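Local coordinates for protein BT_4661 (Bacteroides thetaiotaomicron, PDB 4AK2) that binds heparin and heparan sulfate as a SusE-like surface glycan-binding protein, of which this chain is the ligand-binding domain, at residues Leu188-Asn193 and Trp236-Gly241; Glu22-Gln27 and Tyr127-Phe132; Tyr9-Asn14 and Pro43-Ala48. One frame throughout, in Å; residues are numbered along the deposited sequence. Where two conformers were deposited one is given.

Contact 1. Residues Leu188-Asn193 and Trp236-Gly241; sequences LSEMWN and WRNKDG
Met191, in helix 187-195, comes within 7.0 Å CA to CA of Trp236, where the chain leads into a beta-hairpin whose two-residue loop makes the type I turn from Asn238 to Gly241. The helix packs on this hairpin beside the glycan site: the Trp192 side chain lies about 7 Å from a bound sulfated glucosamine, and that of Met191 about 4 Å from a bound sodium ion, probably the one whose site includes Ser194 and Leu235. Met191 bends to make a Met-aromatic contact, its SD standing 5.0 Å from the centroid of the six-membered ring of Trp236 and oblique to it. CG of Met191 touches Trp236 CE3 at 4.0 Å, while CD2 of Leu188 meets the edge of the same indole at CZ3, 4.1 Å away. Phe276 stacks on Trp236, whose NE1 bonds to Leu219 O. Nearer the surface Glu190, its CG anti to the backbone N (chi1 -177°) and the chain extended, spans the gap to Asn238. Asn238 OD1 accepts from Gly241 N, an Asx motif, and hydrogen-bonds to His175 NE2; the two bonds help fix the amide. Asn238 ND2 donates to Glu190 OE2 at 2.9 Å, reaching it from above the carboxylate plane, 37° out.

Contact 2. Residues Glu22-Gln27 and Tyr127-Phe132; sequences ENYADQ and YTPFVF
Gln27 OE1 is gripped by two successive backbone N-H groups, those of Val131 and Phe130. Val131 N donates at 3.2 Å to Gln27 OE1, above the carbonyl plane and with an N-H...O angle of 142°; the bond from Phe130 N to Gln27 OE1, 3.0 Å, is bent and weak. At the other end of the amide, Gln27 NE2 donates to Ala25 O at 2.9 Å, which anchors the amide to its own segment. A water accepts from Gln27 NE2 and from Ala25 N and donates to Val131 O, at 2.8 Å from that oxygen, and so bridges the two segments. With CG set between the backbone N and the carbonyl carbon (chi1 71°), the glutamine reaches past the Phe130 ring, OE1 lying 3.7 Å above one face toward the rim and the amide plane standing almost perpendicular to the ring. Gln27 CB rests 3.6 Å from Phe130 CZ. The contact joins the two large sheets of this domain: Gln27 starts strand 27-30, on the border of the four-stranded sheet, whereas Val131 begins strand 131-134, which runs parallel to strand 268-276 in the other. Phe112 of strand 105-115 packs against Ala25, Phe130 and Val131 alike. An alanine in place of Gln27 would probably leave the N-H groups of Val131 and Phe130 without their shared acceptor and the bridging water less firmly held. Apolar contacts carry the remainder. Ala25 CB points at Val131 and meets CG1 at 3.6 Å. Pro129, which follows a cis peptide bond, sets its CG against the edge of the Tyr24 ring, 3.9 Å from CD1.

Contact 3. Residues Tyr9-Asn14 and Pro43-Ala48; sequences YFRYGN and PTATDA
Arg11 faces both Thr44 and Ala45 across a small two-stranded antiparallel sheet, making a classic beta bulge. Arg11 O accepts twice: from Thr44 N at 2.7 Å, nearly straight and in the carbonyl plane, and from Ala45 N at 3.3 Å. Arg11 N returns a bond to Ala45 O, completing the hydrogen-bonded pair, and Phe10 with Thr46 forms the adjoining non-hydrogen-bonded pair. The tight side of the contact looks into the domain. There the Tyr12 ring and Pro43 lie alongside, pointing the same way, in a CH-pi contact: Pro43 CB stands 4.1 Å from the centroid of the Tyr12 ring, only 8° off its normal. The hydroxyl of Tyr12 is tied to Gly77 O, and the Phe10 ring leads away from the second strand to meet Trp57 edge-to-face. Trp57 also touches Tyr12 and Pro43, binding the small sheet to strand 56-63.

The opposite side, with Arg11 and Ala45, is partly open to solvent, and the CB atoms of these two residues are 4.0 Å apart. The extended arginine brings its guanidinium across one face of the Tyr9 ring, and Asp47 N lies over the other. Tyr9 CG sits between the backbone N and the carbonyl carbon (chi1 74°), turning the ring beside Asp47, where CE2 comes 3.5 Å from Asp47 CG. Asp47 OD1 takes the Tyr9 N-H at 3.1 Å on its syn side, and its other oxygen is held by Thr8. On the Phe10 face, Thr46 OG1 accepts from Ala48 N in an ST turn and donates to Tyr9 O, 2.8 Å away, in the carbonyl plane.

How the contacts relate
From the N terminus, residues 9-14 open contact 3 and 22-27 open contact 2; residues 43-48 then close the first loop, and 127-132 close the second, 100 residues after Gln27. The two contacts thus cross, and they touch: Asp26 OD2 lies 2.8 Å from Tyr12 N and Asp26 OD1 2.8 Å from Gly13 N, probably hydrogen bonds. Together they tie the small two-stranded sheet to the four-stranded sheet and that to the large mixed sheet that contains strands 131-134 and 237-238. Contact 1 follows in series, closing the loop between 188-193 and 236-241. Its centre lies 24 Å from that of contact 2, though both reach the large mixed sheet, and 32 Å from that of contact 3.

Contact 1. Residues Leu188-Asn193 and Trp236-Gly241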
loop_
_atom_site.group_PDB
_atom_site.type_symbol
_atom_site.label_atom_id
_atom_site.label_comp_id
_atom_site.label_asym_id
_atom_site.label_seq_id
_atom_site.Cartn_x
_atom_site.Cartn_y
_atom_site.Cartn_z
ATOM N N LEU A 188 6.172 -4.069 -12.873
ATOM C CA LEU A 188 4.819 -3.801 -13.360
ATOM C C LEU A 188 4.670 -4.021 -14.851
ATOM O O LEU A 188 3.634 -4.500 -15.293
ATOM C CB LEU A 188 4.321 -2.419 -12.984
ATOM C CG LEU A 188 4.009 -2.288 -11.491
ATOM C CD1 LEU A 188 3.537 -0.868 -11.226
ATOM C CD2 LEU A 188 2.929 -3.259 -10.986
ATOM N N SER A 189 5.666 -3.667 -15.669
ATOM C CA SER A 189 5.514 -3.962 -17.088
ATOM C C SER A 189 5.467 -5.457 -17.344
ATOM O O SER A 189 4.744 -5.925 -18.207
ATOM C CB SER A 189 6.572 -3.256 -17.966
ATOM O OG SER A 189 7.872 -3.770 -17.702
ATOM N N GLU A 190 6.233 -6.212 -16.567
ATOM C CA GLU A 190 6.223 -7.657 -16.699
ATOM C C GLU A 190 4.814 -8.209 -16.293
ATOM O O GLU A 190 4.215 -9.040 -17.008
ATOM C CB GLU A 190 7.313 -8.285 -15.844
ATOM C CG GLU A 190 7.332 -9.778 -16.038
ATOM C CD GLU A 190 8.459 -10.476 -15.309
ATOM O OE1 GLU A 190 9.442 -9.804 -14.922
ATOM O OE2 GLU A 190 8.361 -11.710 -15.143
ATOM N N MET A 191 4.269 -7.742 -15.164
ATOM C CA MET A 191 2.918 -8.125 -14.759
ATOM C C MET A 191 1.893 -7.743 -15.824
ATOM O O MET A 191 1.021 -8.543 -16.190
ATOM C CB MET A 191 2.563 -7.504 -13.416
ATOM C CG MET A 191 3.324 -8.111 -12.239
ATOM S SD MET A 191 3.146 -9.894 -12.037
ATOM C CE MET A 191 4.630 -10.533 -12.846
ATOM N N TRP A 192 1.961 -6.512 -16.312
ATOM C CA TRP A 192 1.009 -6.080 -17.310
ATOM C C TRP A 192 1.056 -6.953 -18.532
ATOM O O TRP A 192 0.028 -7.396 -19.046
ATOM C CB TRP A 192 1.292 -4.616 -17.703
ATOM C CG TRP A 192 0.323 -3.644 -17.095
ATOM C CD1 TRP A 192 -0.482 -2.714 -17.771
ATOM C CD2 TRP A 192 -0.058 -3.510 -15.667
ATOM N NE1 TRP A 192 -1.280 -2.025 -16.892
ATOM C CE2 TRP A 192 -1.069 -2.438 -15.611
ATOM C CE3 TRP A 192 0.361 -4.107 -14.465
ATOM C CZ2 TRP A 192 -1.625 -2.029 -14.405
ATOM C CZ3 TRP A 192 -0.233 -3.689 -13.262
ATOM C CH2 TRP A 192 -1.183 -2.671 -13.234
ATOM N N ASN A 193 2.273 -7.184 -19.024
ATOM C CA ASN A 193 2.433 -7.993 -20.208
ATOM C C ASN A 193 1.915 -9.431 -20.020
ATOM O O ASN A 193 1.372 -10.043 -20.952
ATOM C CB ASN A 193 3.886 -7.958 -20.643
ATOM C CG ASN A 193 4.384 -6.533 -21.036
ATOM O OD1 ASN A 193 3.651 -5.500 -21.041
ATOM N ND2 ASN A 193 5.668 -6.472 -21.343
ATOM N N TRP A 236 0.680 -12.763 -9.348
ATOM C CA TRP A 236 1.704 -11.819 -8.909
ATOM C C TRP A 236 2.925 -12.606 -8.513
ATOM O O TRP A 236 3.245 -12.773 -7.327
ATOM C CB TRP A 236 1.174 -10.964 -7.782
ATOM C CG TRP A 236 0.091 -10.025 -8.199
ATOM C CD1 TRP A 236 -1.299 -10.260 -8.297
ATOM C CD2 TRP A 236 0.297 -8.640 -8.620
ATOM N NE1 TRP A 236 -1.944 -9.118 -8.739
ATOM C CE2 TRP A 236 -1.020 -8.096 -8.917
ATOM C CE3 TRP A 236 1.423 -7.804 -8.720
ATOM C CZ2 TRP A 236 -1.195 -6.786 -9.336
ATOM C CZ3 TRP A 236 1.247 -6.480 -9.141
ATOM C CH2 TRP A 236 -0.034 -5.987 -9.469
ATOM N N ARG A 237 3.618 -13.094 -9.533
ATOM C CA ARG A 237 4.759 -13.992 -9.383
ATOM C C ARG A 237 5.436 -14.094 -10.749
ATOM O O ARG A 237 4.825 -13.846 -11.802
ATOM C CB ARG A 237 4.295 -15.381 -8.919
ATOM C CG ARG A 237 3.616 -16.208 -10.013
ATOM C CD ARG A 237 3.079 -17.564 -9.497
ATOM N NE ARG A 237 4.164 -18.509 -9.174
ATOM C CZ ARG A 237 4.175 -19.828 -9.400
ATOM N NH1 ARG A 237 3.115 -20.462 -9.862
ATOM N NH2 ARG A 237 5.272 -20.535 -9.137
ATOM N N ASN A 238 6.677 -14.522 -10.716
ATOM C CA ASN A 238 7.377 -14.928 -11.916
ATOM C C ASN A 238 8.389 -16.002 -11.512
ATOM O O ASN A 238 8.351 -16.490 -10.356
ATOM C CB ASN A 238 7.986 -13.740 -12.683
ATOM C CG ASN A 238 9.149 -13.057 -11.949
ATOM O OD1 ASN A 238 9.656 -13.527 -10.941
ATOM N ND2 ASN A 238 9.556 -11.916 -12.473
ATOM N N LYS A 239 9.200 -16.466 -12.465
ATOM C CA LYS A 239 10.094 -17.590 -12.206
ATOM C C LYS A 239 11.054 -17.268 -11.077
ATOM O O LYS A 239 11.352 -18.133 -10.204
ATOM C CB LYS A 239 10.824 -18.030 -13.481
ATOM N N ASP A 240 11.507 -16.003 -11.041
ATOM C CA ASP A 240 12.389 -15.588 -9.950
ATOM C C ASP A 240 11.722 -15.594 -8.571
ATOM O O ASP A 240 12.413 -15.654 -7.565
ATOM C CB ASP A 240 13.071 -14.253 -10.237
ATOM C CG ASP A 240 14.090 -14.348 -11.353
ATOM O OD1 ASP A 240 14.441 -15.462 -11.827
ATOM O OD2 ASP A 240 14.565 -13.264 -11.727
ATOM N N GLY A 241 10.413 -15.468 -8.522
ATOM C CA GLY A 241 9.719 -15.551 -7.247
ATOM C C GLY A 241 8.375 -14.878 -7.197
ATOM O O GLY A 241 7.979 -14.135 -8.095
#

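Contact 2. Residues Glu22-Gln27 and Tyr127-Phe132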
loop_
_atom_site.group_PDB
_atom_site.type_symbol
_atom_site.label_atom_id
_atom_site.label_comp_id
_atom_site.label_asym_id
_atom_site.label_seq_id
_atom_site.Cartn_x
_atom_site.Cartn_y
_atom_site.Cartn_z
ATOM N N GLU A 22 0.038 -6.270 15.490
ATOM C CA GLU A 22 0.796 -7.205 14.673
ATOM C C GLU A 22 -0.066 -7.885 13.596
ATOM O O GLU A 22 0.477 -8.515 12.689
ATOM C CB GLU A 22 1.498 -8.268 15.525
ATOM C CG GLU A 22 0.575 -9.263 16.242
ATOM C CD GLU A 22 0.150 -8.806 17.630
ATOM O OE1 GLU A 22 0.194 -7.583 17.916
ATOM O OE2 GLU A 22 -0.220 -9.686 18.453
ATOM N N ASN A 23 -1.387 -7.717 13.659
ATOM C CA ASN A 23 -2.252 -8.262 12.624
ATOM C C ASN A 23 -2.456 -7.304 11.444
ATOM O O ASN A 23 -3.212 -7.622 10.513
ATOM C CB ASN A 23 -3.633 -8.669 13.192
ATOM C CG ASN A 23 -3.562 -9.930 14.032
ATOM O OD1 ASN A 23 -2.496 -10.509 14.189
ATOM N ND2 ASN A 23 -4.716 -10.393 14.497
ATOM N N TYR A 24 -1.780 -6.143 11.490
ATOM C CA TYR A 24 -1.931 -5.084 10.464
ATOM C C TYR A 24 -0.567 -4.528 10.118
ATOM O O TYR A 24 0.350 -4.593 10.928
ATOM C CB TYR A 24 -2.828 -3.964 11.001
ATOM C CG TYR A 24 -4.230 -4.483 11.284
ATOM C CD1 TYR A 24 -5.168 -4.530 10.259
ATOM C CD2 TYR A 24 -4.594 -4.922 12.576
ATOM C CE1 TYR A 24 -6.436 -5.028 10.466
ATOM C CE2 TYR A 24 -5.895 -5.424 12.811
ATOM C CZ TYR A 24 -6.805 -5.465 11.754
ATOM O OH TYR A 24 -8.067 -5.919 11.995
ATOM N N ALA A 25 -0.457 -3.936 8.917
ATOM C CA ALA A 25 0.742 -3.153 8.614
ATOM C C ALA A 25 0.839 -1.973 9.567
ATOM O O ALA A 25 -0.161 -1.534 10.183
ATOM C CB ALA A 25 0.654 -2.644 7.158
ATOM N N ASP A 26 2.070 -1.432 9.662
ATOM C CA ASP A 26 2.271 -0.151 10.337
ATOM C C ASP A 26 1.765 0.956 9.422
ATOM O O ASP A 26 2.272 1.106 8.281
ATOM C CB ASP A 26 3.743 0.048 10.693
ATOM C CG ASP A 26 4.199 -0.810 11.852
ATOM O OD1 ASP A 26 3.341 -1.396 12.559
ATOM O OD2 ASP A 26 5.433 -0.879 12.068
ATOM N N GLN A 27 0.734 1.667 9.842
ATOM C CA GLN A 27 0.011 2.562 8.926
ATOM C C GLN A 27 -0.696 3.664 9.667
ATOM O O GLN A 27 -1.262 3.450 10.730
ATOM C CB GLN A 27 -0.953 1.729 8.068
ATOM C CG GLN A 27 -2.166 1.170 8.841
ATOM C CD GLN A 27 -2.830 0.057 8.065
ATOM O OE1 GLN A 27 -3.618 0.288 7.171
ATOM N NE2 GLN A 27 -2.516 -1.202 8.457
ATOM N N TYR A 127 -10.322 3.209 3.235
ATOM C CA TYR A 127 -10.170 1.800 3.565
ATOM C C TYR A 127 -9.479 1.755 4.939
ATOM O O TYR A 127 -8.439 2.409 5.132
ATOM C CB TYR A 127 -9.243 1.126 2.544
ATOM C CG TYR A 127 -9.867 0.931 1.171
ATOM C CD1 TYR A 127 -9.861 1.938 0.213
ATOM C CD2 TYR A 127 -10.494 -0.260 0.843
ATOM C CE1 TYR A 127 -10.425 1.764 -1.029
ATOM C CE2 TYR A 127 -11.077 -0.467 -0.394
ATOM C CZ TYR A 127 -11.053 0.570 -1.336
ATOM O OH TYR A 127 -11.659 0.392 -2.580
ATOM N N THR A 128 -10.039 0.986 5.848
ATOM C CA THR A 128 -9.445 0.848 7.191
ATOM C C THR A 128 -9.365 -0.640 7.477
ATOM O O THR A 128 -10.394 -1.236 7.857
ATOM C CB THR A 128 -10.312 1.568 8.243
ATOM O OG1 THR A 128 -10.398 2.955 7.916
ATOM C CG2 THR A 128 -9.736 1.393 9.658
ATOM N N PRO A 129 -8.199 -1.273 7.361
ATOM C CA PRO A 129 -6.886 -0.716 7.033
ATOM C C PRO A 129 -6.781 -0.344 5.569
ATOM O O PRO A 129 -7.413 -0.918 4.700
ATOM C CB PRO A 129 -5.938 -1.904 7.336
ATOM C CG PRO A 129 -6.780 -3.121 7.023
ATOM C CD PRO A 129 -8.142 -2.751 7.526
ATOM N N PHE A 130 -5.901 0.633 5.334
ATOM C CA PHE A 130 -5.587 1.069 3.949
ATOM C C PHE A 130 -4.407 0.353 3.363
ATOM O O PHE A 130 -4.025 0.644 2.212
ATOM C CB PHE A 130 -5.487 2.577 3.825
ATOM C CG PHE A 130 -4.335 3.186 4.594
ATOM C CD1 PHE A 130 -3.064 3.308 3.974
ATOM C CD2 PHE A 130 -4.492 3.671 5.902
ATOM C CE1 PHE A 130 -2.014 3.903 4.652
ATOM C CE2 PHE A 130 -3.440 4.253 6.588
ATOM C CZ PHE A 130 -2.200 4.355 5.953
ATOM N N VAL A 131 -3.779 -0.574 4.081
ATOM C CA VAL A 131 -2.756 -1.455 3.549
ATOM C C VAL A 131 -3.380 -2.856 3.539
ATOM O O VAL A 131 -3.676 -3.418 4.625
ATOM C CB VAL A 131 -1.471 -1.456 4.357
ATOM C CG1 VAL A 131 -0.404 -2.330 3.686
ATOM C CG2 VAL A 131 -0.933 -0.012 4.541
ATOM N N PHE A 132 -3.646 -3.400 2.370
ATOM C CA PHE A 132 -4.226 -4.728 2.225
ATOM C C PHE A 132 -3.054 -5.705 2.153
ATOM O O PHE A 132 -2.310 -5.707 1.154
ATOM C CB PHE A 132 -5.114 -4.770 0.935
ATOM C CG PHE A 132 -5.599 -6.163 0.588
ATOM C CD1 PHE A 132 -5.815 -7.134 1.593
ATOM C CD2 PHE A 132 -5.815 -6.531 -0.748
ATOM C CE1 PHE A 132 -6.264 -8.442 1.300
ATOM C CE2 PHE A 132 -6.303 -7.837 -1.051
ATOM C CZ PHE A 132 -6.471 -8.783 -0.028
HETATM O O HOH W 1 -2.940 -3.842 7.241
#

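Contact 3. Residues Tyr9-Asn14 and Pro43-Ala48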
loop_
_atom_site.group_PDB
_atom_site.type_symbol
_atom_site.label_atom_id
_atom_site.label_comp_id
_atom_site.label_asym_id
_atom_site.label_seq_id
_atom_site.Cartn_x
_atom_site.Cartn_y
_atom_site.Cartn_z
ATOM N N TYR A 9 12.308 -7.805 14.640
ATOM C CA TYR A 9 11.198 -6.893 14.296
ATOM C C TYR A 9 11.197 -5.645 15.176
ATOM O O TYR A 9 11.719 -5.669 16.311
ATOM C CB TYR A 9 9.795 -7.584 14.309
ATOM C CG TYR A 9 9.301 -7.854 15.711
ATOM C CD1 TYR A 9 8.605 -6.875 16.427
ATOM C CD2 TYR A 9 9.533 -9.093 16.343
ATOM C CE1 TYR A 9 8.158 -7.105 17.730
ATOM C CE2 TYR A 9 9.094 -9.328 17.642
ATOM C CZ TYR A 9 8.398 -8.354 18.326
ATOM O OH TYR A 9 7.966 -8.597 19.592
ATOM N N PHE A 10 10.523 -4.599 14.680
ATOM C CA PHE A 10 9.996 -3.526 15.508
ATOM C C PHE A 10 8.580 -3.289 15.033
ATOM O O PHE A 10 8.160 -3.874 13.994
ATOM C CB PHE A 10 10.850 -2.232 15.346
ATOM C CG PHE A 10 11.077 -1.835 13.928
ATOM C CD1 PHE A 10 10.142 -1.061 13.247
ATOM C CD2 PHE A 10 12.221 -2.249 13.268
ATOM C CE1 PHE A 10 10.353 -0.682 11.907
ATOM C CE2 PHE A 10 12.456 -1.895 11.931
ATOM C CZ PHE A 10 11.515 -1.116 11.258
ATOM N N ARG A 11 7.825 -2.463 15.757
ATOM C CA ARG A 11 6.495 -2.079 15.285
ATOM C C ARG A 11 6.276 -0.620 15.631
ATOM O O ARG A 11 6.644 -0.191 16.742
ATOM C CB ARG A 11 5.344 -2.906 15.924
ATOM C CG ARG A 11 5.524 -4.392 15.836
ATOM C CD ARG A 11 4.309 -5.172 16.344
ATOM N NE ARG A 11 4.569 -6.612 16.228
ATOM C CZ ARG A 11 4.712 -7.443 17.261
ATOM N NH1 ARG A 11 4.552 -7.014 18.510
ATOM N NH2 ARG A 11 5.008 -8.716 17.044
ATOM N N TYR A 12 5.575 0.070 14.740
ATOM C CA TYR A 12 5.007 1.365 14.987
ATOM C C TYR A 12 3.489 1.280 15.281
ATOM O O TYR A 12 2.931 2.204 15.874
ATOM C CB TYR A 12 5.187 2.267 13.782
ATOM C CG TYR A 12 6.595 2.835 13.636
ATOM C CD1 TYR A 12 7.619 2.057 13.105
ATOM C CD2 TYR A 12 6.903 4.154 14.036
ATOM C CE1 TYR A 12 8.906 2.544 12.945
ATOM C CE2 TYR A 12 8.203 4.675 13.838
ATOM C CZ TYR A 12 9.204 3.851 13.338
ATOM O OH TYR A 12 10.485 4.330 13.153
ATOM N N GLY A 13 2.816 0.186 14.862
ATOM C CA GLY A 13 1.360 0.137 15.024
ATOM C C GLY A 13 0.608 1.023 14.054
ATOM O O GLY A 13 1.006 1.188 12.908
ATOM N N ASN A 14 -0.528 1.542 14.469
ATOM C CA ASN A 14 -1.394 2.298 13.577
ATOM C C ASN A 14 -2.190 3.260 14.420
ATOM O O ASN A 14 -2.325 3.054 15.639
ATOM C CB ASN A 14 -2.294 1.355 12.781
ATOM C CG ASN A 14 -3.332 0.654 13.636
ATOM O OD1 ASN A 14 -4.387 1.208 13.959
ATOM N ND2 ASN A 14 -3.013 -0.592 14.010
ATOM N N PRO A 43 8.135 4.338 17.332
ATOM C CA PRO A 43 7.958 2.900 17.508
ATOM C C PRO A 43 7.466 2.530 18.906
ATOM O O PRO A 43 7.743 3.210 19.910
ATOM C CB PRO A 43 9.358 2.352 17.222
ATOM C CG PRO A 43 10.270 3.479 17.606
ATOM C CD PRO A 43 9.554 4.733 17.188
ATOM N N THR A 44 6.779 1.410 18.960
ATOM C CA THR A 44 6.151 0.978 20.231
ATOM C C THR A 44 6.496 -0.433 20.654
ATOM O O THR A 44 6.129 -0.831 21.751
ATOM C CB THR A 44 4.619 1.095 20.164
ATOM O OG1 THR A 44 4.115 0.165 19.187
ATOM C CG2 THR A 44 4.206 2.536 19.869
ATOM N N ALA A 45 7.228 -1.184 19.828
ATOM C CA ALA A 45 7.534 -2.592 20.151
ATOM C C ALA A 45 8.798 -3.031 19.450
ATOM O O ALA A 45 9.068 -2.586 18.325
ATOM C CB ALA A 45 6.380 -3.536 19.758
ATOM N N THR A 46 9.490 -3.995 20.049
ATOM C CA THR A 46 10.616 -4.664 19.400
ATOM C C THR A 46 10.999 -5.890 20.171
ATOM O O THR A 46 10.718 -5.943 21.367
ATOM C CB THR A 46 11.858 -3.709 19.234
ATOM O OG1 THR A 46 12.865 -4.392 18.495
ATOM C CG2 THR A 46 12.441 -3.310 20.593
ATOM N N ASP A 47 11.676 -6.845 19.524
ATOM C CA ASP A 47 12.295 -7.950 20.249
ATOM C C ASP A 47 13.798 -7.706 20.498
ATOM O O ASP A 47 14.485 -8.580 20.999
ATOM C CB ASP A 47 12.034 -9.340 19.614
ATOM C CG ASP A 47 12.564 -9.481 18.198
ATOM O OD1 ASP A 47 12.958 -8.468 17.586
ATOM O OD2 ASP A 47 12.535 -10.611 17.662
ATOM N N ALA A 48 14.305 -6.522 20.142
ATOM C CA ALA A 48 15.704 -6.195 20.457
ATOM C C ALA A 48 15.861 -6.190 21.979
ATOM O O ALA A 48 15.094 -5.506 22.691
ATOM C CB ALA A 48 16.046 -4.848 19.890
#